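Bacterial leucyl aminopeptidase (Legionella pneumophila, PDB 6ESL) is a secreted, probably zinc-dependent aminopeptidase that removes N-terminal residues, leucine by preference, and contributes, redundantly with an acyltransferase, to nutrient acquisition inside amoebas. Local coordinates at residues B[113-124]-B[384-393]; B[298-309]-B[345-354]. One frame throughout, in Å; residues are numbered along the deposited sequence.

Contact 1: residues B[113-124]-B[384-393]; sequences YEIKHEEEVNAA and VAFAIELASE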
loop_
_atom_site.group_PDB
_atom_site.type_symbol
_atom_site.label_atom_id
_atom_site.label_comp_id
_atom_site.label_asym_id
_atom_site.label_seq_id
_atom_site.Cartn_x
_atom_site.Cartn_y
_atom_site.Cartn_z
ATOM N N TYR B 113 9.103 -4.491 -9.272
ATOM C CA TYR B 113 8.787 -3.545 -10.303
ATOM C C TYR B 113 9.873 -2.493 -10.140
ATOM O O TYR B 113 10.049 -1.954 -9.076
ATOM C CB TYR B 113 7.385 -2.939 -10.111
ATOM C CG TYR B 113 6.224 -3.902 -10.147
ATOM C CD1 TYR B 113 5.873 -4.558 -11.300
ATOM C CD2 TYR B 113 5.467 -4.139 -9.032
ATOM C CE1 TYR B 113 4.821 -5.437 -11.325
ATOM C CE2 TYR B 113 4.417 -5.015 -9.046
ATOM C CZ TYR B 113 4.090 -5.665 -10.196
ATOM O OH TYR B 113 3.057 -6.538 -10.209
ATOM N N GLU B 114 10.583 -2.168 -11.203
ATOM C CA GLU B 114 11.658 -1.192 -11.097
ATOM C C GLU B 114 11.646 -0.291 -12.281
ATOM O O GLU B 114 11.054 -0.607 -13.289
ATOM C CB GLU B 114 13.037 -1.886 -11.042
ATOM C CG GLU B 114 13.129 -3.041 -10.031
ATOM C CD GLU B 114 14.520 -3.691 -9.979
ATOM O OE1 GLU B 114 14.874 -4.577 -10.799
ATOM O OE2 GLU B 114 15.252 -3.314 -9.044
ATOM N N ILE B 115 12.338 0.805 -12.128
ATOM C CA ILE B 115 12.551 1.799 -13.180
ATOM C C ILE B 115 13.949 1.537 -13.781
ATOM O O ILE B 115 14.948 1.686 -13.089
ATOM C CB ILE B 115 12.505 3.237 -12.573
ATOM C CG1 ILE B 115 11.044 3.492 -12.061
ATOM C CG2 ILE B 115 13.123 4.244 -13.546
ATOM C CD1 ILE B 115 10.750 4.698 -11.202
ATOM N N LYS B 116 13.966 1.068 -15.023
ATOM C CA LYS B 116 15.171 0.637 -15.733
ATOM C C LYS B 116 15.132 1.014 -17.145
ATOM O O LYS B 116 15.906 0.473 -17.904
ATOM C CB LYS B 116 15.256 -0.865 -15.789
ATOM C CG LYS B 116 15.226 -1.605 -14.472
ATOM C CD LYS B 116 15.307 -3.085 -14.793
ATOM C CE LYS B 116 15.895 -3.898 -13.647
ATOM N NZ LYS B 116 16.900 -4.905 -14.119
ATOM N N HIS B 117 14.229 1.884 -17.580
ATOM C CA HIS B 117 14.113 2.195 -19.008
ATOM C C HIS B 117 13.922 3.675 -19.207
ATOM O O HIS B 117 13.138 4.099 -20.043
ATOM C CB HIS B 117 12.988 1.363 -19.663
ATOM C CG HIS B 117 13.268 -0.099 -19.648
ATOM N ND1 HIS B 117 13.999 -0.719 -20.632
ATOM C CD2 HIS B 117 13.015 -1.050 -18.727
ATOM C CE1 HIS B 117 14.146 -1.997 -20.348
ATOM N NE2 HIS B 117 13.565 -2.226 -19.200
ATOM N N GLU B 118 14.670 4.460 -18.424
ATOM C CA GLU B 118 14.618 5.920 -18.499
ATOM C C GLU B 118 14.698 6.514 -19.848
ATOM O O GLU B 118 13.862 7.338 -20.167
ATOM C CB GLU B 118 15.708 6.557 -17.653
ATOM C CG GLU B 118 15.231 6.669 -16.232
ATOM C CD GLU B 118 16.201 7.344 -15.334
ATOM O OE1 GLU B 118 16.407 8.556 -15.580
ATOM O OE2 GLU B 118 16.704 6.657 -14.409
ATOM N N GLU B 119 15.718 6.154 -20.634
ATOM C CA GLU B 119 15.871 6.829 -21.918
ATOM C C GLU B 119 14.703 6.563 -22.861
ATOM O O GLU B 119 14.192 7.524 -23.454
ATOM C CB GLU B 119 17.214 6.513 -22.620
ATOM C CG GLU B 119 18.436 7.069 -21.884
ATOM C CD GLU B 119 19.748 6.689 -22.546
ATOM O OE1 GLU B 119 19.726 5.829 -23.473
ATOM O OE2 GLU B 119 20.793 7.273 -22.170
ATOM N N GLU B 120 14.264 5.311 -22.960
ATOM C CA GLU B 120 13.142 4.953 -23.825
ATOM C C GLU B 120 11.840 5.630 -23.391
ATOM O O GLU B 120 11.073 6.106 -24.229
ATOM C CB GLU B 120 12.956 3.435 -23.859
ATOM C CG GLU B 120 11.788 2.971 -24.713
ATOM C CD GLU B 120 11.632 1.463 -24.716
ATOM O OE1 GLU B 120 12.455 0.777 -24.076
ATOM O OE2 GLU B 120 10.684 0.963 -25.360
ATOM N N VAL B 121 11.595 5.673 -22.084
ATOM C CA VAL B 121 10.370 6.325 -21.541
ATOM C C VAL B 121 10.380 7.831 -21.805
ATOM O O VAL B 121 9.428 8.411 -22.366
ATOM C CB VAL B 121 10.252 6.106 -20.010
ATOM C CG1 VAL B 121 9.108 6.945 -19.451
ATOM C CG2 VAL B 121 10.004 4.637 -19.674
ATOM N N ASN B 122 11.507 8.460 -21.475
ATOM C CA ASN B 122 11.616 9.920 -21.602
ATOM C C ASN B 122 11.506 10.378 -23.019
ATOM O O ASN B 122 10.909 11.418 -23.269
ATOM C CB ASN B 122 12.866 10.482 -20.883
ATOM C CG ASN B 122 12.621 10.643 -19.376
ATOM O OD1 ASN B 122 11.563 11.130 -18.967
ATOM N ND2 ASN B 122 13.543 10.187 -18.559
ATOM N N ALA B 123 11.994 9.564 -23.947
ATOM C CA ALA B 123 11.819 9.861 -25.394
ATOM C C ALA B 123 10.399 9.669 -25.848
ATOM O O ALA B 123 9.853 10.481 -26.629
ATOM C CB ALA B 123 12.764 8.987 -26.240
ATOM N N ALA B 124 9.774 8.578 -25.387
ATOM C CA ALA B 124 8.363 8.350 -25.715
ATOM C C ALA B 124 7.459 9.456 -25.135
ATOM O O ALA B 124 6.513 9.860 -25.807
ATOM C CB ALA B 124 7.908 6.989 -25.229
ATOM N N VAL B 384 1.969 5.485 -20.899
ATOM C CA VAL B 384 3.169 5.228 -21.745
ATOM C C VAL B 384 4.326 4.683 -20.912
ATOM O O VAL B 384 4.968 3.686 -21.278
ATOM C CB VAL B 384 3.632 6.459 -22.560
ATOM C CG1 VAL B 384 5.003 6.260 -23.247
ATOM C CG2 VAL B 384 2.619 6.745 -23.613
ATOM N N ALA B 385 4.556 5.297 -19.755
ATOM C CA ALA B 385 5.691 4.878 -18.921
ATOM C C ALA B 385 5.464 3.481 -18.328
ATOM O O ALA B 385 6.391 2.667 -18.295
ATOM C CB ALA B 385 5.939 5.900 -17.837
ATOM N N PHE B 386 4.260 3.197 -17.841
ATOM C CA PHE B 386 3.874 1.905 -17.370
ATOM C C PHE B 386 4.048 0.814 -18.448
ATOM O O PHE B 386 4.646 -0.219 -18.215
ATOM C CB PHE B 386 2.368 2.006 -16.958
ATOM C CG PHE B 386 1.780 0.798 -16.322
ATOM C CD1 PHE B 386 1.849 0.644 -14.925
ATOM C CD2 PHE B 386 1.074 -0.149 -17.060
ATOM C CE1 PHE B 386 1.264 -0.471 -14.289
ATOM C CE2 PHE B 386 0.491 -1.263 -16.428
ATOM C CZ PHE B 386 0.605 -1.420 -15.046
ATOM N N ALA B 387 3.581 1.100 -19.657
ATOM C CA ALA B 387 3.722 0.133 -20.758
ATOM C C ALA B 387 5.192 -0.157 -21.034
ATOM O O ALA B 387 5.630 -1.337 -20.980
ATOM C CB ALA B 387 3.066 0.660 -22.026
ATOM N N ILE B 388 5.952 0.895 -21.268
ATOM C CA ILE B 388 7.341 0.693 -21.696
ATOM C C ILE B 388 8.158 0.042 -20.580
ATOM O O ILE B 388 8.863 -0.918 -20.840
ATOM C CB ILE B 388 7.968 2.000 -22.233
ATOM C CG1 ILE B 388 7.316 2.418 -23.553
ATOM C CG2 ILE B 388 9.472 1.860 -22.374
ATOM C CD1 ILE B 388 7.600 3.834 -23.961
ATOM N N GLU B 389 8.059 0.501 -19.336
ATOM C CA GLU B 389 8.823 -0.142 -18.275
ATOM C C GLU B 389 8.485 -1.613 -18.098
ATOM O O GLU B 389 9.395 -2.429 -17.989
ATOM C CB GLU B 389 8.639 0.530 -16.892
ATOM C CG GLU B 389 9.382 1.858 -16.779
ATOM C CD GLU B 389 10.907 1.683 -16.552
ATOM O OE1 GLU B 389 11.321 0.530 -16.196
ATOM O OE2 GLU B 389 11.661 2.700 -16.766
ATOM N N LEU B 390 7.188 -1.949 -18.032
ATOM C CA LEU B 390 6.829 -3.306 -17.649
ATOM C C LEU B 390 6.904 -4.299 -18.839
ATOM O O LEU B 390 7.186 -5.487 -18.650
ATOM C CB LEU B 390 5.460 -3.321 -16.996
ATOM C CG LEU B 390 5.388 -2.516 -15.666
ATOM C CD1 LEU B 390 4.003 -2.563 -15.095
ATOM C CD2 LEU B 390 6.372 -3.017 -14.644
ATOM N N ALA B 391 6.662 -3.807 -20.043
ATOM C CA ALA B 391 6.654 -4.656 -21.239
ATOM C C ALA B 391 8.066 -4.906 -21.733
ATOM O O ALA B 391 8.266 -5.825 -22.531
ATOM C CB ALA B 391 5.796 -4.048 -22.341
ATOM N N SER B 392 9.032 -4.105 -21.267
ATOM C CA SER B 392 10.446 -4.284 -21.625
ATOM C C SER B 392 11.162 -5.201 -20.673
ATOM O O SER B 392 12.323 -5.425 -20.881
ATOM C CB SER B 392 11.182 -2.938 -21.673
ATOM O OG SER B 392 10.542 -2.033 -22.532
ATOM N N GLU B 393 10.508 -5.704 -19.633
ATOM C CA GLU B 393 11.108 -6.688 -18.678
ATOM C C GLU B 393 10.433 -8.076 -18.686
ATOM O O GLU B 393 10.876 -8.976 -17.955
ATOM C CB GLU B 393 11.072 -6.165 -17.232
ATOM C CG GLU B 393 11.886 -4.917 -16.994
ATOM C CD GLU B 393 13.372 -5.102 -17.209
ATOM O OE1 GLU B 393 13.857 -4.739 -18.308
ATOM O OE2 GLU B 393 14.044 -5.592 -16.263
ATOM O OXT GLU B 393 9.441 -8.329 -19.382
#

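Contact 2: residues B[298-309]-B[345-354]; sequences WVFTDYTDRDLS and PAAFPCETSF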
loop_
_atom_site.group_PDB
_atom_site.type_symbol
_atom_site.label_atom_id
_atom_site.label_comp_id
_atom_site.label_asym_id
_atom_site.label_seq_id
_atom_site.Cartn_x
_atom_site.Cartn_y
_atom_site.Cartn_z
ATOM N N TRP B 298 -3.569 10.873 -7.893
ATOM C CA TRP B 298 -4.065 10.084 -6.767
ATOM C C TRP B 298 -3.958 8.598 -7.077
ATOM O O TRP B 298 -4.380 8.163 -8.124
ATOM C CB TRP B 298 -5.504 10.510 -6.450
ATOM C CG TRP B 298 -5.554 11.879 -5.905
ATOM C CD1 TRP B 298 -5.599 13.070 -6.656
ATOM C CD2 TRP B 298 -5.601 12.292 -4.523
ATOM N NE1 TRP B 298 -5.646 14.138 -5.804
ATOM C CE2 TRP B 298 -5.693 13.698 -4.506
ATOM C CE3 TRP B 298 -5.665 11.615 -3.311
ATOM C CZ2 TRP B 298 -5.745 14.425 -3.351
ATOM C CZ3 TRP B 298 -5.781 12.377 -2.118
ATOM C CH2 TRP B 298 -5.826 13.743 -2.163
ATOM N N VAL B 299 -3.426 7.815 -6.143
ATOM C CA VAL B 299 -3.346 6.393 -6.275
ATOM C C VAL B 299 -4.383 5.819 -5.347
ATOM O O VAL B 299 -4.348 6.096 -4.093
ATOM C CB VAL B 299 -1.895 5.900 -5.957
ATOM C CG1 VAL B 299 -1.771 4.385 -5.959
ATOM C CG2 VAL B 299 -0.933 6.384 -7.023
ATOM N N PHE B 300 -5.293 5.009 -5.893
ATOM C CA PHE B 300 -6.360 4.392 -5.149
ATOM C C PHE B 300 -5.897 3.078 -4.509
ATOM O O PHE B 300 -5.281 2.256 -5.108
ATOM C CB PHE B 300 -7.676 4.269 -5.919
ATOM C CG PHE B 300 -8.416 5.547 -5.923
ATOM C CD1 PHE B 300 -7.884 6.666 -6.600
ATOM C CD2 PHE B 300 -9.460 5.784 -5.053
ATOM C CE1 PHE B 300 -8.463 7.955 -6.487
ATOM C CE2 PHE B 300 -10.052 7.077 -4.928
ATOM C CZ PHE B 300 -9.602 8.128 -5.705
ATOM N N THR B 301 -6.094 3.027 -3.198
ATOM C CA THR B 301 -5.648 1.908 -2.385
ATOM C C THR B 301 -6.654 0.787 -2.106
ATOM O O THR B 301 -6.286 -0.225 -1.506
ATOM C CB THR B 301 -5.053 2.435 -1.068
ATOM O OG1 THR B 301 -6.091 3.036 -0.286
ATOM C CG2 THR B 301 -3.991 3.490 -1.367
ATOM N N ASP B 302 -7.908 0.952 -2.530
ATOM C CA ASP B 302 -8.903 -0.110 -2.325
ATOM C C ASP B 302 -9.088 -0.849 -3.675
ATOM O O ASP B 302 -9.154 -0.219 -4.741
ATOM C CB ASP B 302 -10.160 0.286 -1.583
ATOM C CG ASP B 302 -11.018 1.198 -2.359
ATOM O OD1 ASP B 302 -10.532 1.770 -3.355
ATOM O OD2 ASP B 302 -12.187 1.343 -1.961
ATOM N N TYR B 303 -9.138 -2.184 -3.586
ATOM C CA TYR B 303 -9.296 -3.130 -4.710
ATOM C C TYR B 303 -8.166 -3.081 -5.717
ATOM O O TYR B 303 -8.359 -3.297 -6.915
ATOM C CB TYR B 303 -10.674 -2.977 -5.359
ATOM C CG TYR B 303 -11.722 -3.088 -4.272
ATOM C CD1 TYR B 303 -12.156 -4.335 -3.799
ATOM C CD2 TYR B 303 -12.275 -1.954 -3.658
ATOM C CE1 TYR B 303 -13.085 -4.422 -2.792
ATOM C CE2 TYR B 303 -13.234 -2.075 -2.673
ATOM C CZ TYR B 303 -13.613 -3.303 -2.223
ATOM O OH TYR B 303 -14.571 -3.357 -1.236
ATOM N N THR B 304 -6.967 -2.853 -5.198
ATOM C CA THR B 304 -5.807 -2.733 -6.049
ATOM C C THR B 304 -4.602 -3.479 -5.375
ATOM O O THR B 304 -4.587 -3.642 -4.185
ATOM C CB THR B 304 -5.354 -1.286 -6.215
ATOM O OG1 THR B 304 -5.161 -0.642 -4.969
ATOM C CG2 THR B 304 -6.389 -0.437 -7.057
ATOM N N ASP B 305 -3.622 -3.802 -6.178
ATOM C CA ASP B 305 -2.411 -4.474 -5.769
ATOM C C ASP B 305 -1.513 -3.468 -5.136
ATOM O O ASP B 305 -1.181 -2.448 -5.705
ATOM C CB ASP B 305 -1.720 -5.128 -6.943
ATOM C CG ASP B 305 -0.460 -5.881 -6.549
ATOM O OD1 ASP B 305 -0.633 -6.947 -5.948
ATOM O OD2 ASP B 305 0.704 -5.387 -6.823
ATOM N N ARG B 306 -1.092 -3.798 -3.927
ATOM C CA ARG B 306 -0.216 -2.938 -3.167
ATOM C C ARG B 306 1.112 -2.641 -3.817
ATOM O O ARG B 306 1.488 -1.452 -3.938
ATOM C CB ARG B 306 -0.050 -3.547 -1.743
ATOM C CG ARG B 306 1.058 -2.874 -0.918
ATOM C CD ARG B 306 1.076 -3.406 0.489
ATOM N NE ARG B 306 1.679 -2.386 1.374
ATOM C CZ ARG B 306 1.769 -2.516 2.708
ATOM N NH1 ARG B 306 1.264 -3.599 3.337
ATOM N NH2 ARG B 306 2.396 -1.591 3.415
ATOM N N ASP B 307 1.866 -3.645 -4.262
ATOM C CA ASP B 307 3.129 -3.373 -4.928
ATOM C C ASP B 307 2.977 -2.619 -6.241
ATOM O O ASP B 307 3.737 -1.745 -6.545
ATOM C CB ASP B 307 3.955 -4.639 -5.164
ATOM C CG ASP B 307 4.502 -5.235 -3.883
ATOM O OD1 ASP B 307 4.509 -4.560 -2.830
ATOM O OD2 ASP B 307 4.936 -6.401 -3.935
ATOM N N LEU B 308 1.960 -2.970 -7.046
ATOM C CA LEU B 308 1.820 -2.251 -8.336
ATOM C C LEU B 308 1.436 -0.777 -8.107
ATOM O O LEU B 308 1.910 0.113 -8.817
ATOM C CB LEU B 308 0.797 -2.974 -9.222
ATOM C CG LEU B 308 0.701 -2.428 -10.664
ATOM C CD1 LEU B 308 1.980 -2.672 -11.402
ATOM C CD2 LEU B 308 -0.476 -3.078 -11.381
ATOM N N SER B 309 0.624 -0.527 -7.089
ATOM C CA SER B 309 0.183 0.826 -6.696
ATOM C C SER B 309 1.347 1.673 -6.247
ATOM O O SER B 309 1.559 2.830 -6.731
ATOM C CB SER B 309 -0.897 0.803 -5.633
ATOM O OG SER B 309 -2.033 0.042 -6.027
ATOM N N PRO B 345 -2.599 -8.575 -10.570
ATOM C CA PRO B 345 -2.174 -7.288 -10.039
ATOM C C PRO B 345 -2.722 -6.089 -10.877
ATOM O O PRO B 345 -2.571 -6.102 -12.078
ATOM C CB PRO B 345 -0.641 -7.381 -10.111
ATOM C CG PRO B 345 -0.358 -8.853 -9.911
ATOM C CD PRO B 345 -1.416 -9.423 -10.834
ATOM N N ALA B 346 -3.404 -5.153 -10.211
ATOM C CA ALA B 346 -4.114 -4.088 -10.864
ATOM C C ALA B 346 -4.033 -2.831 -10.058
ATOM O O ALA B 346 -3.994 -2.863 -8.804
ATOM C CB ALA B 346 -5.569 -4.478 -11.097
ATOM N N ALA B 347 -3.966 -1.718 -10.745
ATOM C CA ALA B 347 -3.769 -0.422 -10.070
ATOM C C ALA B 347 -4.618 0.631 -10.774
ATOM O O ALA B 347 -4.955 0.451 -11.961
ATOM C CB ALA B 347 -2.327 -0.014 -10.109
ATOM N N PHE B 348 -4.900 1.715 -10.020
ATOM C CA PHE B 348 -5.865 2.729 -10.414
ATOM C C PHE B 348 -5.359 4.129 -9.941
ATOM O O PHE B 348 -5.597 4.559 -8.796
ATOM C CB PHE B 348 -7.251 2.412 -9.866
ATOM C CG PHE B 348 -8.308 3.433 -10.164
ATOM C CD1 PHE B 348 -8.299 4.191 -11.314
ATOM C CD2 PHE B 348 -9.343 3.650 -9.286
ATOM C CE1 PHE B 348 -9.284 5.191 -11.512
ATOM C CE2 PHE B 348 -10.351 4.612 -9.505
ATOM C CZ PHE B 348 -10.347 5.345 -10.660
ATOM N N PRO B 349 -4.677 4.853 -10.844
ATOM C CA PRO B 349 -4.420 6.241 -10.578
ATOM C C PRO B 349 -5.589 7.113 -11.065
ATOM O O PRO B 349 -6.239 6.730 -12.056
ATOM C CB PRO B 349 -3.206 6.516 -11.429
ATOM C CG PRO B 349 -3.386 5.602 -12.639
ATOM C CD PRO B 349 -4.239 4.455 -12.202
ATOM N N CYS B 350 -5.856 8.237 -10.396
ATOM C CA CYS B 350 -7.036 9.038 -10.688
ATOM C C CYS B 350 -6.841 10.503 -10.441
ATOM O O CYS B 350 -5.901 10.947 -9.809
ATOM C CB CYS B 350 -8.276 8.456 -9.893
ATOM S SG CYS B 350 -9.911 9.140 -10.229
ATOM N N GLU B 351 -7.674 11.258 -11.107
ATOM C CA GLU B 351 -7.561 12.711 -11.202
ATOM C C GLU B 351 -7.749 13.463 -9.893
ATOM O O GLU B 351 -7.183 14.563 -9.723
ATOM C CB GLU B 351 -8.581 13.274 -12.212
ATOM C CG GLU B 351 -10.051 12.985 -11.777
ATOM C CD GLU B 351 -11.143 13.380 -12.774
ATOM O OE1 GLU B 351 -10.823 13.497 -13.951
ATOM O OE2 GLU B 351 -12.297 13.571 -12.314
ATOM N N THR B 352 -8.537 12.912 -8.982
ATOM C CA THR B 352 -8.802 13.521 -7.698
ATOM C C THR B 352 -8.895 12.446 -6.621
ATOM O O THR B 352 -9.019 11.253 -6.893
ATOM C CB THR B 352 -10.162 14.268 -7.628
ATOM O OG1 THR B 352 -11.208 13.334 -7.847
ATOM C CG2 THR B 352 -10.341 15.296 -8.726
ATOM N N SER B 353 -8.947 12.891 -5.397
ATOM C CA SER B 353 -9.391 11.985 -4.339
ATOM C C SER B 353 -10.873 11.680 -4.517
ATOM O O SER B 353 -11.619 12.375 -5.230
ATOM C CB SER B 353 -9.198 12.644 -2.941
ATOM O OG SER B 353 -10.180 13.708 -2.788
ATOM N N PHE B 354 -11.312 10.708 -3.759
ATOM C CA PHE B 354 -12.736 10.353 -3.662
ATOM C C PHE B 354 -13.593 11.471 -3.071
ATOM O O PHE B 354 -14.627 11.856 -3.664
ATOM C CB PHE B 354 -12.947 9.074 -2.844
ATOM C CG PHE B 354 -14.408 8.695 -2.764
ATOM C CD1 PHE B 354 -15.071 8.141 -3.895
ATOM C CD2 PHE B 354 -15.147 8.967 -1.575
ATOM C CE1 PHE B 354 -16.403 7.853 -3.862
ATOM C CE2 PHE B 354 -16.522 8.670 -1.539
ATOM C CZ PHE B 354 -17.140 8.118 -2.681
HETATM O O HOH W 1 -3.699 1.845 -7.404
#

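Contact 1: residues B[113-124]-B[384-393]
Glu389 of the C-terminal helix turns its carboxylate to the chain just before helix 118-124 and takes up two consecutive backbone N-H groups. Its CB leaves the helix beside 113-124 rather than at it; the chain then bends at chi2 (-77°), folding CG against Val121 CG2 and bringing CD up to the backbone N atoms of Lys116 and His117. OE1 accepts from Lys116 N at 2.9 Å on its syn side, in a nearly straight bond. OE2, also met on the syn side, accepts from His117 N at 2.8 Å with a more bent N-H, and Tyr319 OH of helix 306-320 reaches the same oxygen. Three bonds thus fix the rotation of this buried carboxylate and should stabilise its negative charge.

His117, at the N-cap position, turns its ring to the C-terminal residues. Its NE2 donates to Glu393 OE1 at 2.7 Å; the oxygen lies in the imidazole plane, whereas the nitrogen stands above the carboxylate. Ser392 CB sits over one ring face, 3.6 Å from the centroid, a CH-pi contact. The aliphatic part of Lys116 runs past Glu393 OE2, with NZ making a long salt bridge. Ile388 points CG2 at the Glu120 carboxylate, whose OE2 bonds weakly to Thr242 OG1; Ile388 CD1 presses tightly on Ala124 CB at 3.4 Å. The axes of segments 118-124 and 384-391 approach to 9.4 Å with 153° between their directions, a near-antiparallel helix pair in which a His-carboxylate bond and a buried glutamate tie the chain terminus to the loop ahead of helix 118-125.

Contact 2: residues B[298-309]-B[345-354]
Trp298 lays its indole flat against the turn of 345-354 that follows strand 346-350. With CG beside its own backbone N (chi1 -68°) and the ring turned across the chain, one face receives the Thr352-Ser353 peptide over the pyrrole side and Ser353 CB over the six-membered ring, a CH-pi contact 3.5 Å from its centroid. Cys350 O lies at the indole edge; it also accepts from Trp298 N at 3.0 Å, and Cys350 N returns a bond to Trp298 O, making an antiparallel hydrogen-bonded pair. Val299 and Pro349 form the next, non-hydrogen-bonded pair.

The Phe300 and Phe348 side chains run alongside each other in the same direction, their rings meeting obliquely with planes 32° apart, Phe300 CB against Phe348 CD2 (3.8 Å). Cys350 CB comes to 3.4 Å from Phe300 CE1.

After Phe300 N has donated to Phe348 O, the strands part, and a water fills in, donating to Phe300 O and Ser309 OG and accepting from Phe348 N. Thr304 has OG1 between its backbone N and carbonyl carbon (chi1 53°), where it donates to Phe300 O. The chains rejoin where Asp305 N donates to Ala346 O at 2.8 Å; Asp305 OD2 caps helix 306-320 at Leu308 N, 2.7 Å. Leu308 CD2 meets Ala347 CB at 3.8 Å.

Strand 297-300 lies between strands 346-350 and 324-327 in the mixed sheet; helix 373-391 packs on Leu308 and Pro349, while helix 336-340 meets Thr304 and stacks His336 on Phe348. Phe348 also touches the zinc ligand Asp284, placing the contact beside the metal site.

The centres of contacts 1 and 2 lie about 19 Å apart, joined by helices 306-320 and 373-391. Along the chain, 113-124 comes first, both segments of contact 2 follow, and 384-393 ends the polypeptide, so contact 1 brackets contact 2 in sequence. They also touch: Phe386 CE1 packs on Leu308 CD1 at 3.7 Å, and Tyr113 OH approaches Pro345 CB at 3.8 Å. Contact 2 is buried in the mixed sheet of the M28 peptidase fold, with the Phe348 side chain about 7 Å from a zinc ion; contact 1 is more peripheral, fastening helix 118-125 and the C-terminus to that core. Segment 298-309 also lies at the dimer interface, where Asp307 forms a salt bridge with Arg328 of the second subunit.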